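Local coordinates for protein quinoline 2-oxidoreductase large subunit (Pseudomonas putida, PDB 1T3Q) that carries the molybdenum cofactor of a molybdenum hydroxylase of the xanthine dehydrogenase family, which oxidises quinoline at position 2, at residues B[194-199]-B[368-373]; B[255-260]-B[290-295]; B[684-689]-B[747-752]. One frame throughout, in Å; residues are numbered along the deposited sequence.

Contact 1 (B[194-199]-B[368-373]); sequences GRVSAC and GAYRGV. With MCN (pterin cytosine dinucleotide), chain N; SMO (dioxosulfidomolybdenum(VI) ion), chain O.
Tyr370 presses one face of its ring onto Ala198, while Val196 reaches it from a different angle. At the root of the side chain, CB leans on Ala295 of a neighbouring loop. CG stands anti to the backbone N (chi1 171°), which sends the ring across to residues 194-199. Along one flank CD1 lies 3.6 Å from Ala198 CB, and CE1 comes within 3.5 Å of Ala198 CA. That CA sits over the ring as a CH-pi contact, 3.8 Å from the centroid and 28° off the normal. Along the other flank CD2 touches CG2 of Val196 at 3.6 Å, obliquely and from the same side of the ring plane as Ala198; CE2 meets the same methyl. CZ lies 4.0 Å from Ala198 CA, and at the tip OH packs near Gln685 of helix 672-692. Both segments are loops of the molybdopterin cofactor-binding domain, one following strand 185-193 and the other leading into helix 375-393. The next residue turns to the cofactor: Arg371 runs extended from CG to NE and turns one guanidinium face to N8' of MCN, which lies toward its rim, NH2 3.1 Å from N8'. Its backbone N lies 3.1 Å from the sulfur of the molybdenum group SMO. Arg143 of the small subunit packs on Tyr370 and also bonds to Ala198 O.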
loop_
_atom_site.group_PDB
_atom_site.type_symbol
_atom_site.label_atom_id
_atom_site.label_comp_id
_atom_site.label_asym_id
_atom_site.label_seq_id
_atom_site.Cartn_x
_atom_site.Cartn_y
_atom_site.Cartn_z
ATOM N N GLY B 194 -32.817 -19.060 20.457
ATOM C CA GLY B 194 -32.987 -18.939 19.024
ATOM C C GLY B 194 -31.670 -18.523 18.401
ATOM O O GLY B 194 -30.704 -18.240 19.108
ATOM N N ARG B 195 -31.614 -18.496 17.077
ATOM C CA ARG B 195 -30.398 -18.069 16.410
ATOM C C ARG B 195 -30.279 -16.561 16.588
ATOM O O ARG B 195 -31.286 -15.862 16.744
ATOM C CB ARG B 195 -30.458 -18.372 14.908
ATOM C CG ARG B 195 -30.236 -19.833 14.564
ATOM C CD ARG B 195 -30.239 -20.093 13.060
ATOM N NE ARG B 195 -29.829 -21.473 12.808
ATOM C CZ ARG B 195 -28.934 -21.840 11.899
ATOM N NH1 ARG B 195 -28.348 -20.931 11.133
ATOM N NH2 ARG B 195 -28.597 -23.121 11.779
ATOM N N VAL B 196 -29.045 -16.076 16.575
ATOM C CA VAL B 196 -28.769 -14.651 16.657
ATOM C C VAL B 196 -27.623 -14.411 15.696
ATOM O O VAL B 196 -26.983 -15.359 15.239
ATOM C CB VAL B 196 -28.338 -14.190 18.080
ATOM C CG1 VAL B 196 -29.457 -14.438 19.065
ATOM C CG2 VAL B 196 -27.055 -14.897 18.507
ATOM N N SER B 197 -27.383 -13.145 15.370
ATOM C CA SER B 197 -26.292 -12.768 14.487
ATOM C C SER B 197 -25.343 -11.884 15.285
ATOM O O SER B 197 -25.791 -11.118 16.138
ATOM C CB SER B 197 -26.820 -11.971 13.285
ATOM O OG SER B 197 -25.741 -11.448 12.526
ATOM N N ALA B 198 -24.045 -11.997 15.019
ATOM C CA ALA B 198 -23.059 -11.165 15.707
ATOM C C ALA B 198 -23.415 -9.719 15.364
ATOM O O ALA B 198 -23.147 -8.788 16.130
ATOM C CB ALA B 198 -21.653 -11.495 15.215
ATOM N N CYS B 199 -24.017 -9.550 14.190
ATOM C CA CYS B 199 -24.449 -8.244 13.704
ATOM C C CYS B 199 -23.465 -7.095 13.977
ATOM O O CYS B 199 -23.801 -6.111 14.643
ATOM C CB CYS B 199 -25.830 -7.916 14.303
ATOM S SG CYS B 199 -26.723 -6.561 13.483
ATOM N N GLY B 368 -22.292 -20.764 13.654
ATOM C CA GLY B 368 -20.904 -20.380 13.793
ATOM C C GLY B 368 -20.617 -19.732 15.131
ATOM O O GLY B 368 -21.507 -19.600 15.972
ATOM N N ALA B 369 -19.373 -19.312 15.309
ATOM C CA ALA B 369 -18.924 -18.693 16.547
ATOM C C ALA B 369 -19.399 -17.261 16.736
ATOM O O ALA B 369 -19.348 -16.452 15.818
ATOM C CB ALA B 369 -17.405 -18.730 16.613
ATOM N N TYR B 370 -19.870 -16.976 17.942
ATOM C CA TYR B 370 -20.300 -15.641 18.325
ATOM C C TYR B 370 -19.995 -15.530 19.815
ATOM O O TYR B 370 -20.335 -16.420 20.597
ATOM C CB TYR B 370 -21.793 -15.420 18.051
ATOM C CG TYR B 370 -22.351 -14.121 18.617
ATOM C CD1 TYR B 370 -21.650 -12.916 18.498
ATOM C CD2 TYR B 370 -23.594 -14.098 19.249
ATOM C CE1 TYR B 370 -22.176 -11.723 19.000
ATOM C CE2 TYR B 370 -24.132 -12.910 19.749
ATOM C CZ TYR B 370 -23.417 -11.728 19.623
ATOM O OH TYR B 370 -23.946 -10.556 20.123
ATOM N N ARG B 371 -19.302 -14.452 20.172
ATOM C CA ARG B 371 -18.910 -14.138 21.540
ATOM C C ARG B 371 -19.542 -15.023 22.613
ATOM O O ARG B 371 -20.746 -14.933 22.884
ATOM C CB ARG B 371 -19.248 -12.669 21.819
ATOM C CG ARG B 371 -18.487 -12.044 22.965
ATOM C CD ARG B 371 -18.771 -10.555 23.010
ATOM N NE ARG B 371 -17.843 -9.849 23.883
ATOM C CZ ARG B 371 -17.696 -8.528 23.894
ATOM N NH1 ARG B 371 -18.421 -7.775 23.076
ATOM N NH2 ARG B 371 -16.811 -7.965 24.708
ATOM N N GLY B 372 -18.723 -15.873 23.223
ATOM C CA GLY B 372 -19.205 -16.758 24.269
ATOM C C GLY B 372 -19.545 -18.141 23.748
ATOM O O GLY B 372 -19.672 -19.096 24.520
ATOM N N VAL B 373 -19.682 -18.235 22.431
ATOM C CA VAL B 373 -20.020 -19.478 21.738
ATOM C C VAL B 373 -21.050 -20.355 22.449
ATOM O O VAL B 373 -22.054 -19.854 22.954
ATOM C CB VAL B 373 -18.739 -20.304 21.405
ATOM C CG1 VAL B 373 -17.868 -19.517 20.432
ATOM C CG2 VAL B 373 -17.947 -20.624 22.670
HETATM N N1 MCN N . -7.584 -7.061 28.385
HETATM C C2 MCN N . -6.788 -6.394 29.373
HETATM N N3 MCN N . -6.415 -7.220 30.422
HETATM C C4 MCN N . -6.742 -8.562 30.581
HETATM C C5 MCN N . -7.570 -9.189 29.544
HETATM C C6 MCN N . -7.980 -8.448 28.461
HETATM O O2 MCN N . -6.520 -5.218 29.270
HETATM N N4 MCN N . -6.324 -9.253 31.620
HETATM C "C1'" MCN N . -7.994 -6.168 27.155
HETATM C C2D MCN N . -7.027 -6.403 25.907
HETATM O "O2'" MCN N . -6.861 -5.146 25.159
HETATM C "C3'" MCN N . -7.714 -7.513 25.141
HETATM C C4D MCN N . -9.189 -7.227 25.291
HETATM O O4D MCN N . -9.305 -6.483 26.605
HETATM O "O3'" MCN N . -7.295 -7.477 23.731
HETATM C "C5'" MCN N . -10.134 -8.452 25.132
HETATM O "O5'" MCN N . -9.625 -9.434 26.001
HETATM P PA MCN N . -9.217 -10.897 25.571
HETATM O O1A MCN N . -7.724 -10.956 25.669
HETATM O O2A MCN N . -10.107 -11.794 26.414
HETATM O O3A MCN N . -9.698 -11.315 24.073
HETATM P PB MCN N . -9.127 -10.911 22.633
HETATM O O1B MCN N . -8.665 -12.173 21.980
HETATM O O2B MCN N . -8.145 -9.781 22.731
HETATM O O3B MCN N . -10.416 -10.330 21.874
HETATM C C10 MCN N . -11.347 -11.192 21.271
HETATM C "C9'" MCN N . -12.546 -11.185 22.163
HETATM C "C8'" MCN N . -13.583 -12.072 21.434
HETATM S "S8'" MCN N . -13.106 -13.781 21.216
HETATM C "C7'" MCN N . -14.782 -11.682 20.995
HETATM S "S7'" MCN N . -15.958 -12.718 20.138
HETATM C "C6'" MCN N . -15.169 -10.175 21.172
HETATM C C7 MCN N . -14.445 -9.571 22.345
HETATM O "O9'" MCN N . -13.045 -9.769 22.243
HETATM N "N5'" MCN N . -14.966 -9.544 19.802
HETATM C C4A MCN N . -14.924 -8.104 19.979
HETATM N "N8'" MCN N . -14.700 -8.092 22.412
HETATM C C4B MCN N . -14.850 -7.382 21.184
HETATM N "N1'" MCN N . -14.808 -5.971 21.310
HETATM C "C2'" MCN N . -14.850 -5.294 20.139
HETATM N "N2'" MCN N . -14.827 -3.945 20.206
HETATM N "N3'" MCN N . -14.893 -5.915 18.906
HETATM C "C4'" MCN N . -14.921 -7.344 18.699
HETATM O "O4'" MCN N . -14.958 -7.808 17.585
HETATM S S SMO O . -16.628 -15.770 19.336
HETATM MO MO SMO O . -14.768 -14.827 19.794
HETATM O OM2 SMO O . -14.481 -16.452 20.344
HETATM O OM1 SMO O . -14.116 -14.625 18.245
#

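Contact 2 (B[255-260]-B[290-295]). With MCN (pterin cytosine dinucleotide), chain N; SMO (dioxosulfidomolybdenum(VI) ion), chain O.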
loop_
_atom_site.group_PDB
_atom_site.type_symbol
_atom_site.label_atom_id
_atom_site.label_comp_id
_atom_site.label_asym_id
_atom_site.label_seq_id
_atom_site.Cartn_x
_atom_site.Cartn_y
_atom_site.Cartn_z
ATOM N N PHE B 255 -16.577 -10.049 16.840
ATOM C CA PHE B 255 -17.349 -10.847 17.783
ATOM C C PHE B 255 -17.458 -12.328 17.417
ATOM O O PHE B 255 -18.391 -12.997 17.839
ATOM C CB PHE B 255 -18.753 -10.250 17.915
ATOM C CG PHE B 255 -18.754 -8.757 18.102
ATOM C CD1 PHE B 255 -18.248 -8.192 19.270
ATOM C CD2 PHE B 255 -19.217 -7.917 17.094
ATOM C CE1 PHE B 255 -18.198 -6.805 19.430
ATOM C CE2 PHE B 255 -19.173 -6.524 17.244
ATOM C CZ PHE B 255 -18.662 -5.971 18.413
ATOM N N GLY B 256 -16.504 -12.826 16.640
ATOM C CA GLY B 256 -16.536 -14.225 16.239
ATOM C C GLY B 256 -16.978 -14.437 14.800
ATOM O O GLY B 256 -16.503 -15.358 14.124
ATOM N N GLN B 257 -17.880 -13.589 14.318
ATOM C CA GLN B 257 -18.380 -13.732 12.948
ATOM C C GLN B 257 -17.247 -13.650 11.937
ATOM O O GLN B 257 -17.255 -14.340 10.912
ATOM C CB GLN B 257 -19.420 -12.652 12.637
ATOM C CG GLN B 257 -20.181 -12.892 11.332
ATOM C CD GLN B 257 -21.056 -11.721 10.938
ATOM O OE1 GLN B 257 -20.588 -10.761 10.329
ATOM N NE2 GLN B 257 -22.333 -11.788 11.301
ATOM N N LYS B 258 -16.267 -12.804 12.232
ATOM C CA LYS B 258 -15.131 -12.626 11.350
ATOM C C LYS B 258 -13.972 -13.545 11.729
ATOM O O LYS B 258 -12.822 -13.315 11.355
ATOM C CB LYS B 258 -14.726 -11.146 11.340
ATOM C CG LYS B 258 -15.804 -10.300 10.659
ATOM C CD LYS B 258 -15.534 -8.800 10.682
ATOM C CE LYS B 258 -16.730 -8.055 10.094
ATOM N NZ LYS B 258 -16.687 -6.586 10.368
ATOM N N ALA B 259 -14.302 -14.598 12.470
ATOM C CA ALA B 259 -13.329 -15.598 12.877
ATOM C C ALA B 259 -13.687 -16.899 12.159
ATOM O O ALA B 259 -13.645 -17.977 12.747
ATOM C CB ALA B 259 -13.362 -15.803 14.386
ATOM N N HIS B 260 -14.070 -16.775 10.893
ATOM C CA HIS B 260 -14.404 -17.930 10.060
ATOM C C HIS B 260 -13.837 -17.675 8.678
ATOM O O HIS B 260 -13.537 -16.533 8.312
ATOM C CB HIS B 260 -15.915 -18.115 9.879
ATOM C CG HIS B 260 -16.676 -18.305 11.152
ATOM N ND1 HIS B 260 -17.271 -17.259 11.823
ATOM C CD2 HIS B 260 -16.957 -19.421 11.866
ATOM C CE1 HIS B 260 -17.891 -17.723 12.894
ATOM N NE2 HIS B 260 -17.716 -19.031 12.943
ATOM N N LEU B 290 -28.197 -13.269 5.713
ATOM C CA LEU B 290 -28.386 -14.436 4.851
ATOM C C LEU B 290 -27.229 -15.417 4.713
ATOM O O LEU B 290 -27.423 -16.631 4.832
ATOM C CB LEU B 290 -28.769 -13.984 3.438
ATOM C CG LEU B 290 -30.198 -13.527 3.161
ATOM C CD1 LEU B 290 -30.246 -12.815 1.815
ATOM C CD2 LEU B 290 -31.133 -14.726 3.182
ATOM N N GLY B 291 -26.034 -14.896 4.448
ATOM C CA GLY B 291 -24.897 -15.766 4.212
ATOM C C GLY B 291 -23.674 -15.780 5.101
ATOM O O GLY B 291 -22.640 -16.301 4.687
ATOM N N ALA B 292 -23.751 -15.205 6.295
ATOM C CA ALA B 292 -22.605 -15.248 7.193
ATOM C C ALA B 292 -22.887 -16.499 8.020
ATOM O O ALA B 292 -23.127 -17.570 7.462
ATOM C CB ALA B 292 -22.565 -14.009 8.073
ATOM N N THR B 293 -22.860 -16.375 9.336
ATOM C CA THR B 293 -23.175 -17.503 10.206
ATOM C C THR B 293 -24.138 -16.965 11.254
ATOM O O THR B 293 -24.242 -15.750 11.434
ATOM C CB THR B 293 -21.924 -18.052 10.939
ATOM O OG1 THR B 293 -21.227 -16.972 11.575
ATOM C CG2 THR B 293 -20.985 -18.753 9.967
ATOM N N HIS B 294 -24.872 -17.860 11.907
ATOM C CA HIS B 294 -25.774 -17.469 12.982
ATOM C C HIS B 294 -25.191 -18.231 14.151
ATOM O O HIS B 294 -24.306 -19.068 13.964
ATOM C CB HIS B 294 -27.218 -17.936 12.752
ATOM C CG HIS B 294 -27.862 -17.361 11.528
ATOM N ND1 HIS B 294 -27.689 -16.049 11.138
ATOM C CD2 HIS B 294 -28.690 -17.920 10.615
ATOM C CE1 HIS B 294 -28.380 -15.827 10.032
ATOM N NE2 HIS B 294 -28.996 -16.945 9.695
ATOM N N ALA B 295 -25.681 -17.968 15.350
ATOM C CA ALA B 295 -25.147 -18.658 16.509
ATOM C C ALA B 295 -26.148 -18.781 17.632
ATOM O O ALA B 295 -27.251 -18.240 17.557
ATOM C CB ALA B 295 -23.908 -17.924 17.010
HETATM N N1 MCN N . -7.584 -7.061 28.385
HETATM C C2 MCN N . -6.788 -6.394 29.373
HETATM N N3 MCN N . -6.415 -7.220 30.422
HETATM C C4 MCN N . -6.742 -8.562 30.581
HETATM C C5 MCN N . -7.570 -9.189 29.544
HETATM C C6 MCN N . -7.980 -8.448 28.461
HETATM O O2 MCN N . -6.520 -5.218 29.270
HETATM N N4 MCN N . -6.324 -9.253 31.620
HETATM C "C1'" MCN N . -7.994 -6.168 27.155
HETATM C C2D MCN N . -7.027 -6.403 25.907
HETATM O "O2'" MCN N . -6.861 -5.146 25.159
HETATM C "C3'" MCN N . -7.714 -7.513 25.141
HETATM C C4D MCN N . -9.189 -7.227 25.291
HETATM O O4D MCN N . -9.305 -6.483 26.605
HETATM O "O3'" MCN N . -7.295 -7.477 23.731
HETATM C "C5'" MCN N . -10.134 -8.452 25.132
HETATM O "O5'" MCN N . -9.625 -9.434 26.001
HETATM P PA MCN N . -9.217 -10.897 25.571
HETATM O O1A MCN N . -7.724 -10.956 25.669
HETATM O O2A MCN N . -10.107 -11.794 26.414
HETATM O O3A MCN N . -9.698 -11.315 24.073
HETATM P PB MCN N . -9.127 -10.911 22.633
HETATM O O1B MCN N . -8.665 -12.173 21.980
HETATM O O2B MCN N . -8.145 -9.781 22.731
HETATM O O3B MCN N . -10.416 -10.330 21.874
HETATM C C10 MCN N . -11.347 -11.192 21.271
HETATM C "C9'" MCN N . -12.546 -11.185 22.163
HETATM C "C8'" MCN N . -13.583 -12.072 21.434
HETATM S "S8'" MCN N . -13.106 -13.781 21.216
HETATM C "C7'" MCN N . -14.782 -11.682 20.995
HETATM S "S7'" MCN N . -15.958 -12.718 20.138
HETATM C "C6'" MCN N . -15.169 -10.175 21.172
HETATM C C7 MCN N . -14.445 -9.571 22.345
HETATM O "O9'" MCN N . -13.045 -9.769 22.243
HETATM N "N5'" MCN N . -14.966 -9.544 19.802
HETATM C C4A MCN N . -14.924 -8.104 19.979
HETATM N "N8'" MCN N . -14.700 -8.092 22.412
HETATM C C4B MCN N . -14.850 -7.382 21.184
HETATM N "N1'" MCN N . -14.808 -5.971 21.310
HETATM C "C2'" MCN N . -14.850 -5.294 20.139
HETATM N "N2'" MCN N . -14.827 -3.945 20.206
HETATM N "N3'" MCN N . -14.893 -5.915 18.906
HETATM C "C4'" MCN N . -14.921 -7.344 18.699
HETATM O "O4'" MCN N . -14.958 -7.808 17.585
HETATM S S SMO O . -16.628 -15.770 19.336
HETATM MO MO SMO O . -14.768 -14.827 19.794
HETATM O OM2 SMO O . -14.481 -16.452 20.344
HETATM O OM1 SMO O . -14.116 -14.625 18.245
HETATM O O HOH W 1 -19.515 -15.848 9.624
#
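Thr293 sets its methyl squarely over the imidazole of His260: CG2 is 4.3 Å from the ring centroid and only 3° off its normal, a CH-pi contact. Its other branch, OG1, occupies the position between backbone N and carbonyl carbon (chi1 51°), and this turns the hydroxyl to His260 CE1, 3.7 Å away. The same hydroxyl is 2.8 Å from a water that donates to Gln257 O, so one solvent molecule joins the two segments where no direct hydrogen bond does. Gln257 O has a second partner, His260 ND1, at 3.1 Å. That bond is nearly straight (177°) and lies in the imidazole plane, although the nitrogen stands well above the carbonyl plane. With NE2 bonded to the backbone N of Ala369, both ring nitrogens are engaged and the imidazole is fixed in rotation. The extended chain of Gln257 passes Ala292, its CG 4.2 Å from Ala292 CB. The loop 255-260 belongs to the cofactor-binding domain and holds a type I beta turn from Gly256 to Ala259; its first residues line the molybdenum pocket. Phe255 N donates to O4' of MCN at 2.9 Å, and the phenyl ring lies against the pterin, CE1 3.4 Å from C4'. An alanine in place of Phe255 would keep the backbone donor but would probably strip that side of the pterin of its aromatic cover and open a gap beside it. Gly256 leaves room for the metal group, since a beta carbon on it would run into the SMO sulfur. Trp331 also meets the imidazole of His260, with the ring planes steeply inclined.

Contact 3 (B[684-689]-B[747-752]); sequences AQAIGQ and ISAPAA
Helix 672-692 crosses helix 744-761 through small side chains, with Ala686 at the meeting point against Ala749 and Pro750. The local axes approach to 8.2 Å at a crossing angle of -48°, a close spacing that a beta methyl on one side and a methyl plus a proline ring on the other can allow. Ala686 CB lies 3.4 Å from Ala749 CB and 3.5 Å from Pro750 CG, both tighter than ordinary carbon contacts; the proline CD follows at 3.6 Å from the same methyl. One turn on, Gln689 starts with CG anti to the backbone N (chi1 -177°) and stays extended, which carries its amide across to the proline ring, NE2 3.5 Å from Pro750 CG. This NE2 is buried without a polar partner in the model; what it meets across the contact is the carbon of the proline ring. Pro750 also marks a kink in its helix: the backbone N atoms of residues 750 and 751 make no bond to the preceding turn, and Ala751 N reaches Ser748 O only weakly. Within the fold, the second helix lies between its partner and strand 454-467 of a four-stranded mixed sheet. Ser748 points away from the crossing and bonds through OG to Ser461 and His642. Thr376 of helix 375-393 touches both Gln689 and Pro750, and Met746 packs against Ala686 from one turn earlier in helix 744-761.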
loop_
_atom_site.group_PDB
_atom_site.type_symbol
_atom_site.label_atom_id
_atom_site.label_comp_id
_atom_site.label_asym_id
_atom_site.label_seq_id
_atom_site.Cartn_x
_atom_site.Cartn_y
_atom_site.Cartn_z
ATOM N N ALA B 684 -24.295 -5.476 26.907
ATOM C CA ALA B 684 -25.303 -4.965 25.984
ATOM C C ALA B 684 -25.731 -6.076 25.017
ATOM O O ALA B 684 -26.921 -6.273 24.767
ATOM C CB ALA B 684 -24.758 -3.764 25.209
ATOM N N GLN B 685 -24.763 -6.806 24.479
ATOM C CA GLN B 685 -25.091 -7.891 23.558
ATOM C C GLN B 685 -25.911 -8.963 24.266
ATOM O O GLN B 685 -26.780 -9.590 23.655
ATOM C CB GLN B 685 -23.815 -8.495 22.955
ATOM C CG GLN B 685 -23.172 -7.596 21.900
ATOM C CD GLN B 685 -21.847 -8.130 21.390
ATOM O OE1 GLN B 685 -21.018 -8.587 22.168
ATOM N NE2 GLN B 685 -21.637 -8.056 20.078
ATOM N N ALA B 686 -25.644 -9.159 25.559
ATOM C CA ALA B 686 -26.363 -10.140 26.374
ATOM C C ALA B 686 -27.828 -9.738 26.519
ATOM O O ALA B 686 -28.728 -10.576 26.466
ATOM C CB ALA B 686 -25.711 -10.253 27.758
ATOM N N ILE B 687 -28.064 -8.447 26.723
ATOM C CA ILE B 687 -29.420 -7.942 26.846
ATOM C C ILE B 687 -30.107 -8.120 25.491
ATOM O O ILE B 687 -31.300 -8.426 25.413
ATOM C CB ILE B 687 -29.402 -6.454 27.247
ATOM C CG1 ILE B 687 -28.974 -6.340 28.712
ATOM C CG2 ILE B 687 -30.771 -5.818 27.007
ATOM C CD1 ILE B 687 -28.603 -4.922 29.145
ATOM N N GLY B 688 -29.335 -7.937 24.427
ATOM C CA GLY B 688 -29.879 -8.107 23.091
ATOM C C GLY B 688 -30.336 -9.546 22.904
ATOM O O GLY B 688 -31.494 -9.801 22.574
ATOM N N GLN B 689 -29.438 -10.496 23.143
ATOM C CA GLN B 689 -29.787 -11.912 22.979
ATOM C C GLN B 689 -30.969 -12.354 23.834
ATOM O O GLN B 689 -31.844 -13.089 23.369
ATOM C CB GLN B 689 -28.598 -12.821 23.315
ATOM C CG GLN B 689 -28.919 -14.309 23.087
ATOM C CD GLN B 689 -27.916 -15.261 23.716
ATOM O OE1 GLN B 689 -27.951 -16.471 23.463
ATOM N NE2 GLN B 689 -27.029 -14.727 24.550
ATOM N N ILE B 747 -21.044 -14.782 28.154
ATOM C CA ILE B 747 -21.158 -16.149 28.637
ATOM C C ILE B 747 -22.137 -16.115 29.804
ATOM O O ILE B 747 -23.076 -16.900 29.869
ATOM C CB ILE B 747 -19.808 -16.691 29.175
ATOM C CG1 ILE B 747 -18.828 -16.920 28.023
ATOM C CG2 ILE B 747 -20.035 -17.979 29.962
ATOM C CD1 ILE B 747 -17.440 -17.305 28.486
ATOM N N SER B 748 -21.917 -15.156 30.698
ATOM C CA SER B 748 -22.691 -15.018 31.926
ATOM C C SER B 748 -23.838 -14.006 32.004
ATOM O O SER B 748 -24.887 -14.312 32.560
ATOM C CB SER B 748 -21.706 -14.760 33.073
ATOM O OG SER B 748 -22.363 -14.485 34.296
ATOM N N ALA B 749 -23.654 -12.802 31.475
ATOM C CA ALA B 749 -24.726 -11.811 31.557
ATOM C C ALA B 749 -26.076 -12.292 31.000
ATOM O O ALA B 749 -27.126 -11.954 31.539
ATOM C CB ALA B 749 -24.300 -10.505 30.874
ATOM N N PRO B 750 -26.076 -13.087 29.918
ATOM C CA PRO B 750 -27.392 -13.514 29.432
ATOM C C PRO B 750 -28.131 -14.323 30.497
ATOM O O PRO B 750 -29.350 -14.227 30.637
ATOM C CB PRO B 750 -27.054 -14.354 28.203
ATOM C CG PRO B 750 -25.760 -13.739 27.714
ATOM C CD PRO B 750 -25.006 -13.534 29.009
ATOM N N ALA B 751 -27.382 -15.128 31.245
ATOM C CA ALA B 751 -27.967 -15.952 32.289
ATOM C C ALA B 751 -28.582 -15.072 33.372
ATOM O O ALA B 751 -29.654 -15.370 33.886
ATOM C CB ALA B 751 -26.902 -16.874 32.888
ATOM N N ALA B 752 -27.901 -13.980 33.705
ATOM C CA ALA B 752 -28.398 -13.057 34.723
ATOM C C ALA B 752 -29.752 -12.469 34.333
ATOM O O ALA B 752 -30.641 -12.342 35.177
ATOM C CB ALA B 752 -27.382 -11.931 34.955
#

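Contacts 1 and 2 sit together at the cofactor, their centres about 7 Å apart, and both touch MCN and the molybdenum group. Backbone bonds probably tie them: Gly368 N to His294 O at 2.7 Å and Arg371 N to Phe255 O at 2.9 Å. Contact 3 stands further back, its centre about 12 Å from that of contact 1 and about 18 Å from that of contact 2, with the Gln689 side chain about 12 Å from the molybdenum group. It still reaches the pocket through Gln685, whose OE1 lies 2.9 Å from Arg371 NH1, a probable hydrogen bond, and whose NE2 packs 3.5 Å from Phe255 CD1.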